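Local structure of AvmM (7FE6) at residues Val20-Val25 / Phe179-Gln184; Val45-Arg50 / Val128-Val133; Tyr53-Thr58 / Pro159-Ala164. The protein catalyses the macrocyclization step of alchivemycin A biosynthesis, through dehydration followed by a Michael-type addition. All blocks are in the same frame, centred on the assembly; numbering follows the deposited sequence.

Contact 1 (Val20-Val25 / Phe179-Gln184); sequences VNDNIV and FGRLQQ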
loop_
_atom_site.group_PDB
_atom_site.type_symbol
_atom_site.label_atom_id
_atom_site.label_comp_id
_atom_site.label_asym_id
_atom_site.label_seq_id
_atom_site.Cartn_x
_atom_site.Cartn_y
_atom_site.Cartn_z
ATOM N N VAL A 20 -8.115 13.820 15.596
ATOM C CA VAL A 20 -7.460 13.030 14.567
ATOM C C VAL A 20 -7.104 13.949 13.408
ATOM O O VAL A 20 -7.981 14.612 12.840
ATOM C CB VAL A 20 -8.342 11.861 14.100
ATOM C CG1 VAL A 20 -7.788 11.257 12.836
ATOM C CG2 VAL A 20 -8.465 10.815 15.210
ATOM N N ASN A 21 -5.819 14.001 13.075
ATOM C CA ASN A 21 -5.324 14.694 11.895
ATOM C C ASN A 21 -5.021 13.642 10.836
ATOM O O ASN A 21 -4.025 12.919 10.937
ATOM C CB ASN A 21 -4.088 15.518 12.231
ATOM C CG ASN A 21 -3.698 16.438 11.104
ATOM O OD1 ASN A 21 -4.131 16.250 9.969
ATOM N ND2 ASN A 21 -2.861 17.422 11.395
ATOM N N ASP A 22 -5.909 13.541 9.836
ATOM C CA ASP A 22 -5.762 12.655 8.671
ATOM C C ASP A 22 -4.578 12.992 7.780
ATOM O O ASP A 22 -4.218 12.178 6.931
ATOM C CB ASP A 22 -7.016 12.693 7.799
ATOM C CG ASP A 22 -8.171 11.942 8.418
ATOM O OD1 ASP A 22 -7.928 10.865 9.017
ATOM O OD2 ASP A 22 -9.318 12.433 8.305
ATOM N N ASN A 23 -3.971 14.160 7.927
ATOM C CA ASN A 23 -2.814 14.474 7.105
ATOM C C ASN A 23 -1.596 13.651 7.503
ATOM O O ASN A 23 -0.644 13.566 6.721
ATOM C CB ASN A 23 -2.493 15.967 7.210
ATOM C CG ASN A 23 -3.358 16.826 6.300
ATOM O OD1 ASN A 23 -3.821 16.375 5.251
ATOM N ND2 ASN A 23 -3.574 18.076 6.702
ATOM N N ILE A 24 -1.603 13.060 8.696
ATOM C CA ILE A 24 -0.531 12.192 9.172
ATOM C C ILE A 24 -0.994 10.767 8.893
ATOM O O ILE A 24 -1.783 10.198 9.661
ATOM C CB ILE A 24 -0.236 12.397 10.663
ATOM C CG1 ILE A 24 -0.205 13.880 11.026
ATOM C CG2 ILE A 24 1.101 11.772 11.007
ATOM C CD1 ILE A 24 0.841 14.707 10.255
ATOM N N VAL A 25 -0.498 10.191 7.797
ATOM C CA VAL A 25 -0.936 8.888 7.311
ATOM C C VAL A 25 0.149 7.840 7.608
ATOM O O VAL A 25 1.266 8.167 7.992
ATOM C CB VAL A 25 -1.276 8.945 5.804
ATOM C CG1 VAL A 25 -2.213 10.132 5.539
ATOM C CG2 VAL A 25 -0.005 9.084 4.966
ATOM N N PHE A 179 -3.920 12.261 17.083
ATOM C CA PHE A 179 -3.546 11.066 16.333
ATOM C C PHE A 179 -3.728 11.261 14.832
ATOM O O PHE A 179 -4.378 12.200 14.369
ATOM C CB PHE A 179 -4.347 9.848 16.821
ATOM C CG PHE A 179 -4.158 9.564 18.275
ATOM C CD1 PHE A 179 -3.084 8.812 18.710
ATOM C CD2 PHE A 179 -5.022 10.105 19.218
ATOM C CE1 PHE A 179 -2.894 8.574 20.067
ATOM C CE2 PHE A 179 -4.836 9.885 20.574
ATOM C CZ PHE A 179 -3.773 9.115 21.003
ATOM N N GLY A 180 -3.111 10.359 14.071
ATOM C CA GLY A 180 -3.192 10.373 12.631
ATOM C C GLY A 180 -4.224 9.400 12.091
ATOM O O GLY A 180 -5.048 8.839 12.816
ATOM N N ARG A 181 -4.166 9.210 10.777
ATOM C CA ARG A 181 -5.108 8.365 10.052
ATOM C C ARG A 181 -4.754 6.896 10.250
ATOM O O ARG A 181 -3.617 6.491 10.005
ATOM C CB ARG A 181 -5.080 8.724 8.567
ATOM C CG ARG A 181 -6.219 8.138 7.756
ATOM C CD ARG A 181 -6.062 8.417 6.291
ATOM N NE ARG A 181 -5.095 7.535 5.654
ATOM C CZ ARG A 181 -5.071 7.264 4.345
ATOM N NH1 ARG A 181 -5.974 7.808 3.527
ATOM N NH2 ARG A 181 -4.148 6.441 3.847
ATOM N N LEU A 182 -5.709 6.106 10.725
ATOM C CA LEU A 182 -5.464 4.690 10.950
ATOM C C LEU A 182 -5.246 3.963 9.630
ATOM O O LEU A 182 -6.012 4.146 8.685
ATOM C CB LEU A 182 -6.644 4.067 11.686
ATOM C CG LEU A 182 -6.495 2.690 12.336
ATOM C CD1 LEU A 182 -5.410 2.678 13.402
ATOM C CD2 LEU A 182 -7.819 2.299 12.972
ATOM N N GLN A 183 -4.230 3.101 9.585
ATOM C CA GLN A 183 -3.969 2.241 8.440
ATOM C C GLN A 183 -4.023 0.773 8.858
ATOM O O GLN A 183 -3.515 0.387 9.919
ATOM C CB GLN A 183 -2.605 2.528 7.819
ATOM C CG GLN A 183 -2.455 1.983 6.401
ATOM C CD GLN A 183 -3.312 2.769 5.410
ATOM O OE1 GLN A 183 -3.699 3.899 5.679
ATOM N NE2 GLN A 183 -3.625 2.165 4.276
ATOM N N GLN A 184 -4.602 -0.050 7.997
ATOM C CA GLN A 184 -4.936 -1.428 8.317
ATOM C C GLN A 184 -4.090 -2.360 7.470
ATOM O O GLN A 184 -3.722 -2.037 6.340
ATOM C CB GLN A 184 -6.432 -1.685 8.066
ATOM C CG GLN A 184 -6.965 -3.089 8.347
ATOM C CD GLN A 184 -8.490 -3.178 8.198
ATOM O OE1 GLN A 184 -9.175 -2.166 8.120
ATOM N NE2 GLN A 184 -9.007 -4.385 8.096
#

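Contact 2 (Val45-Arg50 / Val128-Val133); sequences VFYTNR and VPLPEV. With ZHU (Alchivemycin A), chain I.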
loop_
_atom_site.group_PDB
_atom_site.type_symbol
_atom_site.label_atom_id
_atom_site.label_comp_id
_atom_site.label_asym_id
_atom_site.label_seq_id
_atom_site.Cartn_x
_atom_site.Cartn_y
_atom_site.Cartn_z
ATOM N N VAL A 45 6.825 -0.179 8.590
ATOM C CA VAL A 45 5.671 0.700 8.648
ATOM C C VAL A 45 6.222 2.097 8.899
ATOM O O VAL A 45 7.204 2.266 9.631
ATOM C CB VAL A 45 4.660 0.225 9.731
ATOM C CG1 VAL A 45 5.367 -0.080 11.064
ATOM C CG2 VAL A 45 3.506 1.226 9.940
ATOM N N PHE A 46 5.619 3.098 8.276
ATOM C CA PHE A 46 6.176 4.433 8.363
ATOM C C PHE A 46 5.035 5.436 8.325
ATOM O O PHE A 46 4.031 5.217 7.644
ATOM C CB PHE A 46 7.197 4.707 7.239
ATOM C CG PHE A 46 6.892 4.016 5.914
ATOM C CD1 PHE A 46 7.244 2.686 5.708
ATOM C CD2 PHE A 46 6.304 4.725 4.863
ATOM C CE1 PHE A 46 6.970 2.051 4.504
ATOM C CE2 PHE A 46 6.028 4.107 3.642
ATOM C CZ PHE A 46 6.369 2.763 3.454
ATOM N N TYR A 47 5.173 6.523 9.073
ATOM C CA TYR A 47 4.156 7.564 9.047
ATOM C C TYR A 47 4.736 8.822 8.417
ATOM O O TYR A 47 5.906 9.153 8.639
ATOM C CB TYR A 47 3.579 7.824 10.448
ATOM C CG TYR A 47 4.546 8.233 11.549
ATOM C CD1 TYR A 47 5.223 7.264 12.309
ATOM C CD2 TYR A 47 4.727 9.583 11.886
ATOM C CE1 TYR A 47 6.092 7.625 13.347
ATOM C CE2 TYR A 47 5.588 9.960 12.916
ATOM C CZ TYR A 47 6.269 8.970 13.646
ATOM O OH TYR A 47 7.115 9.332 14.661
ATOM N N THR A 48 3.917 9.498 7.599
ATOM C CA THR A 48 4.359 10.586 6.734
ATOM C C THR A 48 3.461 11.795 6.933
ATOM O O THR A 48 2.235 11.657 7.002
ATOM C CB THR A 48 4.328 10.193 5.253
ATOM O OG1 THR A 48 5.174 9.062 5.020
ATOM C CG2 THR A 48 4.765 11.373 4.354
ATOM N N ASN A 49 4.072 12.979 7.036
ATOM C CA ASN A 49 3.292 14.207 7.160
ATOM C C ASN A 49 2.886 14.643 5.757
ATOM O O ASN A 49 3.678 15.239 5.017
ATOM C CB ASN A 49 4.061 15.302 7.888
ATOM C CG ASN A 49 3.168 16.475 8.279
ATOM O OD1 ASN A 49 2.057 16.609 7.774
ATOM N ND2 ASN A 49 3.647 17.322 9.185
ATOM N N ARG A 50 1.653 14.302 5.376
ATOM C CA ARG A 50 1.054 14.748 4.133
ATOM C C ARG A 50 0.404 16.117 4.247
ATOM O O ARG A 50 -0.084 16.635 3.245
ATOM C CB ARG A 50 0.012 13.734 3.690
ATOM C CG ARG A 50 0.548 12.343 3.504
ATOM C CD ARG A 50 1.328 12.237 2.202
ATOM N NE ARG A 50 1.648 10.867 1.834
ATOM C CZ ARG A 50 2.726 10.525 1.136
ATOM N NH1 ARG A 50 3.591 11.454 0.744
ATOM N NH2 ARG A 50 2.953 9.251 0.860
ATOM N N VAL A 128 11.042 13.666 18.286
ATOM C CA VAL A 128 10.996 13.333 16.870
ATOM C C VAL A 128 10.021 14.293 16.196
ATOM O O VAL A 128 8.873 13.912 15.926
ATOM C CB VAL A 128 10.578 11.869 16.653
ATOM C CG1 VAL A 128 10.691 11.492 15.182
ATOM C CG2 VAL A 128 11.446 10.943 17.464
ATOM N N PRO A 129 10.422 15.533 15.893
ATOM C CA PRO A 129 9.509 16.443 15.184
ATOM C C PRO A 129 9.235 15.891 13.799
ATOM O O PRO A 129 10.063 15.171 13.242
ATOM C CB PRO A 129 10.291 17.764 15.121
ATOM C CG PRO A 129 11.445 17.599 16.044
ATOM C CD PRO A 129 11.746 16.145 16.115
ATOM N N LEU A 130 8.059 16.205 13.242
ATOM C CA LEU A 130 7.651 15.664 11.937
ATOM C C LEU A 130 7.288 16.777 10.953
ATOM O O LEU A 130 6.110 17.148 10.815
ATOM C CB LEU A 130 6.493 14.672 12.084
ATOM C CG LEU A 130 6.185 13.901 10.779
ATOM C CD1 LEU A 130 7.293 12.893 10.441
ATOM C CD2 LEU A 130 4.812 13.226 10.797
ATOM N N PRO A 131 8.256 17.308 10.216
ATOM C CA PRO A 131 7.950 18.360 9.237
ATOM C C PRO A 131 7.206 17.803 8.031
ATOM O O PRO A 131 7.181 16.594 7.780
ATOM C CB PRO A 131 9.329 18.900 8.837
ATOM C CG PRO A 131 10.300 18.320 9.849
ATOM C CD PRO A 131 9.696 17.019 10.283
ATOM N N GLU A 132 6.640 18.724 7.246
ATOM C CA GLU A 132 5.837 18.330 6.098
ATOM C C GLU A 132 6.691 17.502 5.157
ATOM O O GLU A 132 7.898 17.737 5.033
ATOM C CB GLU A 132 5.259 19.551 5.366
ATOM C CG GLU A 132 6.242 20.398 4.545
ATOM C CD GLU A 132 5.549 21.510 3.707
ATOM O OE1 GLU A 132 6.195 22.551 3.464
ATOM O OE2 GLU A 132 4.384 21.346 3.259
ATOM N N VAL A 133 6.078 16.454 4.593
ATOM C CA VAL A 133 6.706 15.599 3.594
ATOM C C VAL A 133 7.676 14.629 4.270
ATOM O O VAL A 133 8.104 13.637 3.669
ATOM C CB VAL A 133 7.376 16.454 2.490
ATOM C CG1 VAL A 133 8.049 15.605 1.435
ATOM C CG2 VAL A 133 6.337 17.351 1.802
HETATM C C1 ZHU I . 7.100 9.721 0.787
HETATM C C11 ZHU I . 14.915 11.518 -0.060
HETATM C C12 ZHU I . 14.026 10.383 -0.570
HETATM C C14 ZHU I . 14.278 11.804 -2.604
HETATM C C15 ZHU I . 13.834 12.487 -3.669
HETATM C C17 ZHU I . 14.867 13.425 -5.743
HETATM C C19 ZHU I . 13.555 15.393 -6.274
HETATM C C2 ZHU I . 8.426 10.226 1.301
HETATM C C21 ZHU I . 11.563 16.849 -5.929
HETATM C C22 ZHU I . 12.247 17.462 -4.716
HETATM C C24 ZHU I . 14.242 15.898 -4.998
HETATM C C25 ZHU I . 14.057 14.890 -3.830
HETATM C C27 ZHU I . 14.047 15.169 -1.182
HETATM C C28 ZHU I . 14.438 18.118 -3.707
HETATM C C29 ZHU I . 10.052 16.940 -5.762
HETATM C C31 ZHU I . 7.423 12.375 1.083
HETATM C C35 ZHU I . 15.372 12.387 3.663
HETATM C C38 ZHU I . 13.625 15.521 1.306
HETATM C C5 ZHU I . 10.784 13.001 1.128
HETATM C C7 ZHU I . 12.555 13.482 2.778
HETATM C C9 ZHU I . 14.773 12.362 2.255
HETATM N N33 ZHU I . 12.668 14.623 0.656
HETATM O O32 ZHU I . 10.264 11.645 3.043
HETATM O O34 ZHU I . 12.886 11.047 3.019
HETATM O O36 ZHU I . 15.871 15.698 -2.557
HETATM O O40 ZHU I . 15.608 16.725 0.152
HETATM O O41 ZHU I . 12.154 13.613 -1.493
#

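Contact 3 (Tyr53-Thr58 / Pro159-Ala164); sequences YAYPDT and PGMLDA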
loop_
_atom_site.group_PDB
_atom_site.type_symbol
_atom_site.label_atom_id
_atom_site.label_comp_id
_atom_site.label_asym_id
_atom_site.label_seq_id
_atom_site.Cartn_x
_atom_site.Cartn_y
_atom_site.Cartn_z
ATOM N N TYR A 53 1.329 21.301 8.688
ATOM C CA TYR A 53 1.662 21.648 10.066
ATOM C C TYR A 53 2.737 20.704 10.608
ATOM O O TYR A 53 2.543 19.482 10.634
ATOM C CB TYR A 53 0.417 21.592 10.953
ATOM C CG TYR A 53 0.719 21.889 12.410
ATOM C CD1 TYR A 53 0.904 23.198 12.859
ATOM C CD2 TYR A 53 0.876 20.860 13.333
ATOM C CE1 TYR A 53 1.204 23.466 14.197
ATOM C CE2 TYR A 53 1.181 21.125 14.662
ATOM C CZ TYR A 53 1.345 22.421 15.082
ATOM O OH TYR A 53 1.642 22.655 16.406
ATOM N N ALA A 54 3.863 21.273 11.053
ATOM C CA ALA A 54 4.960 20.500 11.632
ATOM C C ALA A 54 4.636 20.149 13.078
ATOM O O ALA A 54 4.364 21.044 13.886
ATOM C CB ALA A 54 6.267 21.287 11.571
ATOM N N TYR A 55 4.638 18.845 13.401
ATOM C CA TYR A 55 4.348 18.390 14.755
ATOM C C TYR A 55 5.624 18.333 15.592
ATOM O O TYR A 55 6.652 17.837 15.122
ATOM C CB TYR A 55 3.682 17.027 14.736
ATOM C CG TYR A 55 2.204 17.148 14.542
ATOM C CD1 TYR A 55 1.387 17.484 15.603
ATOM C CD2 TYR A 55 1.623 16.962 13.293
ATOM C CE1 TYR A 55 0.034 17.613 15.441
ATOM C CE2 TYR A 55 0.268 17.098 13.119
ATOM C CZ TYR A 55 -0.525 17.425 14.203
ATOM O OH TYR A 55 -1.887 17.563 14.069
ATOM N N PRO A 56 5.562 18.814 16.836
ATOM C CA PRO A 56 6.794 18.926 17.635
ATOM C C PRO A 56 7.328 17.599 18.136
ATOM O O PRO A 56 8.530 17.491 18.423
ATOM C CB PRO A 56 6.379 19.844 18.795
ATOM C CG PRO A 56 4.898 19.679 18.902
ATOM C CD PRO A 56 4.406 19.447 17.496
ATOM N N ASP A 57 6.477 16.595 18.296
ATOM C CA ASP A 57 6.950 15.297 18.745
ATOM C C ASP A 57 5.967 14.245 18.251
ATOM O O ASP A 57 4.757 14.479 18.238
ATOM C CB ASP A 57 7.098 15.265 20.275
ATOM C CG ASP A 57 8.175 14.297 20.733
ATOM O OD1 ASP A 57 8.817 13.651 19.867
ATOM O OD2 ASP A 57 8.375 14.173 21.965
ATOM N N THR A 58 6.492 13.123 17.773
ATOM C CA THR A 58 5.641 12.091 17.201
ATOM C C THR A 58 6.216 10.727 17.520
ATOM O O THR A 58 7.434 10.569 17.636
ATOM C CB THR A 58 5.532 12.190 15.690
ATOM O OG1 THR A 58 6.836 11.991 15.135
ATOM C CG2 THR A 58 4.947 13.535 15.239
ATOM N N PRO A 159 -0.548 6.595 14.011
ATOM C CA PRO A 159 0.454 7.624 14.321
ATOM C C PRO A 159 -0.014 8.507 15.474
ATOM O O PRO A 159 -1.149 8.982 15.491
ATOM C CB PRO A 159 0.576 8.403 13.009
ATOM C CG PRO A 159 -0.006 7.485 11.964
ATOM C CD PRO A 159 -1.092 6.747 12.656
ATOM N N GLY A 160 0.857 8.687 16.463
ATOM C CA GLY A 160 0.600 9.581 17.590
ATOM C C GLY A 160 1.468 10.827 17.535
ATOM O O GLY A 160 2.668 10.756 17.243
ATOM N N MET A 161 0.846 11.973 17.785
ATOM C CA MET A 161 1.594 13.212 17.868
ATOM C C MET A 161 1.147 14.025 19.074
ATOM O O MET A 161 0.032 13.889 19.586
ATOM C CB MET A 161 1.473 14.053 16.591
ATOM C CG MET A 161 0.069 14.144 15.996
ATOM S SD MET A 161 -0.346 12.818 14.831
ATOM C CE MET A 161 1.235 12.050 14.608
ATOM N N LEU A 162 2.062 14.882 19.505
ATOM C CA LEU A 162 1.826 15.893 20.521
ATOM C C LEU A 162 1.542 17.183 19.762
ATOM O O LEU A 162 2.413 17.699 19.053
ATOM C CB LEU A 162 3.040 16.004 21.442
ATOM C CG LEU A 162 3.321 14.747 22.281
ATOM C CD1 LEU A 162 4.516 14.936 23.189
ATOM C CD2 LEU A 162 2.107 14.398 23.117
ATOM N N ASP A 163 0.305 17.670 19.875
ATOM C CA ASP A 163 -0.091 18.923 19.241
ATOM C C ASP A 163 0.847 20.075 19.605
ATOM O O ASP A 163 1.415 20.737 18.728
ATOM C CB ASP A 163 -1.530 19.260 19.635
ATOM C CG ASP A 163 -2.030 20.512 18.963
ATOM O OD1 ASP A 163 -2.262 20.461 17.728
ATOM O OD2 ASP A 163 -2.173 21.546 19.665
ATOM N N ALA A 164 1.026 20.325 20.895
ATOM C CA ALA A 164 1.844 21.438 21.336
ATOM C C ALA A 164 3.058 20.924 22.097
ATOM O O ALA A 164 2.974 19.896 22.776
ATOM C CB ALA A 164 1.044 22.386 22.236
#

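Contact 1 (Val20-Val25 / Phe179-Gln184)
Arg181 lies along the type I beta turn Asn21-Ile24, its side chain running from Asp22 to Val25. This turn leads into strand 24-29 of one sheet and is bonded to the start of strand 178-189 of the other. Arg181 CB starts 3.6 Å from Asp22 OD1. CG, turned opposite Arg181's own backbone N (chi1 -167°), comes nearest to the carboxylate, 3.5 Å from Asp22 OD1; CD is still near that oxygen, though farther off. The chain then bends at chi3, and NE passes 3.9 Å from Val25 CG1, which lies over one face of the guanidinium; Val25 and Arg181 run side by side, pointing the same way. Arg181 also packs on Arg50 of the second subunit. Arginine suits this place because its methylene chain and flat head can both be packed.

Two hydrogen bonds join the backbones: Asn21 N to Phe179 O, 2.6 Å, and Arg181 N to Ile24 O, 2.8 Å. Between them sits Gly180, whose CA is 3.2 Å from Asn21 O; the lack of a side chain lets Ile24 O close in as well. Asn21 fits the turn because OD1 accepts from Asn23 N, an Asx turn, while ND2 bonds to Tyr55 OH.

Asp22 OD1 and Arg181 NE remain 5.5 Å apart, too far for a salt bridge; any attraction is probably only long-range, and OD2 has a long, weak ion pair with Arg13. The two backbone bonds hold the segments together.

Contact 2 (Val45-Arg50 / Val128-Val133)
Asn49 and Leu130 join the end of strand 40-49 to the irregular loop that leads into strand 135-144, its neighbour in one antiparallel sheet of this two-sheet, helix-free fold, consistent with a beta sandwich.

Two hydrogen bonds cross. Asn49 ND2 donates to Leu130 O (3.0 Å), which lies in the amide plane, and also to Tyr53 O. Val133 N donates to Asn49 O at 2.7 Å. Asparagine suits the strand end because its amide can donate to the loop carbonyl of Leu130 while its own backbone O takes Val133 N; Gly51 N, bonded to OD1, further fixes the amide's rotation.

The apolar contact centres on Leu130. CD2 meets the edge of the Tyr47 ring, near its plane, 3.8 Å from Tyr47 CD2, and rests 3.7 Å from Asn49 CB. The leucine reaches both because CG points opposite its own N (chi1 -170°). The tyrosine is amphipathic in use: its ring packs on leucine while OH bonds to Thr58 OG1.

One ionic contact leads outward: Glu132 OE2 forms a salt bridge to Arg13 of the third subunit. Toward alchivemycin A, Arg50 and Val133 help line the pocket: Val133 CG1 lies 3.3 Å from ligand atom C31, and Arg50 NH1 lies 3.9 Å from C1.

Contact 3 (Tyr53-Thr58 / Pro159-Ala164)
Tyr53 reaches across to Asp163, its OH donating to Asp163 O at 3.0 Å from a position tilted 21° from the carbonyl plane. The same ring places CD2 over the centre of the Tyr55 ring.

Tyr55 is thus held between two neighbours, for its opposite face receives Met161: CG sits 3.6 Å from the ring centroid in a CH-pi contact, with SD further above the face as a Met-aromatic contact. Met161 CG stands between its own N and carbonyl carbon (chi1 43°), and bends at chi2 and chi3 fold the flexible thioether over the ring. The phenol OH bonds to Tyr12 OH.

Pro56, with no N-H to offer, sets CD against Leu162 O at 3.1 Å. Asp57 O accepts from Leu162 N at 3.0 Å. Aspartate suits its place because its carboxylate oxygen OD1 can accept the N-H of Val128, while CB lies alongside Leu162 CD1.

Thr58 and Met161 form an antiparallel non-hydrogen-bonded pair. Threonine offers both a methyl, CG2, 3.8 Å from Met161 CB, and a hydroxyl that bonds to Val128 O.

Tyr53 and Met161 therefore cover the two faces of the Tyr55 ring, and the hydroxyls of Tyr55 and Thr58 are hydrogen-bonded outside the two segments, where strand 57-66 begins and strand 153-162 ends.

The three contacts cluster on one side of the chain's centre: contacts 1 and 2 have centres about 11 Å apart, contacts 1 and 3 about 12 Å, and contacts 2 and 3 about 9 Å. Contacts 1 and 2 reach the same sheet through neighbouring strands 24-29 and 40-49, while contacts 1 and 3 meet in the other through strands 178-189 and 153-162. Ile24 CG2 packs on Met161 CE between the sheets. Along the sequence, contact 1 closes a loop that encloses both others, whose segments alternate. Early and late parts of the chain thus converge beside contact 2, whose Arg50 and Val133 belong to the alchivemycin A pocket.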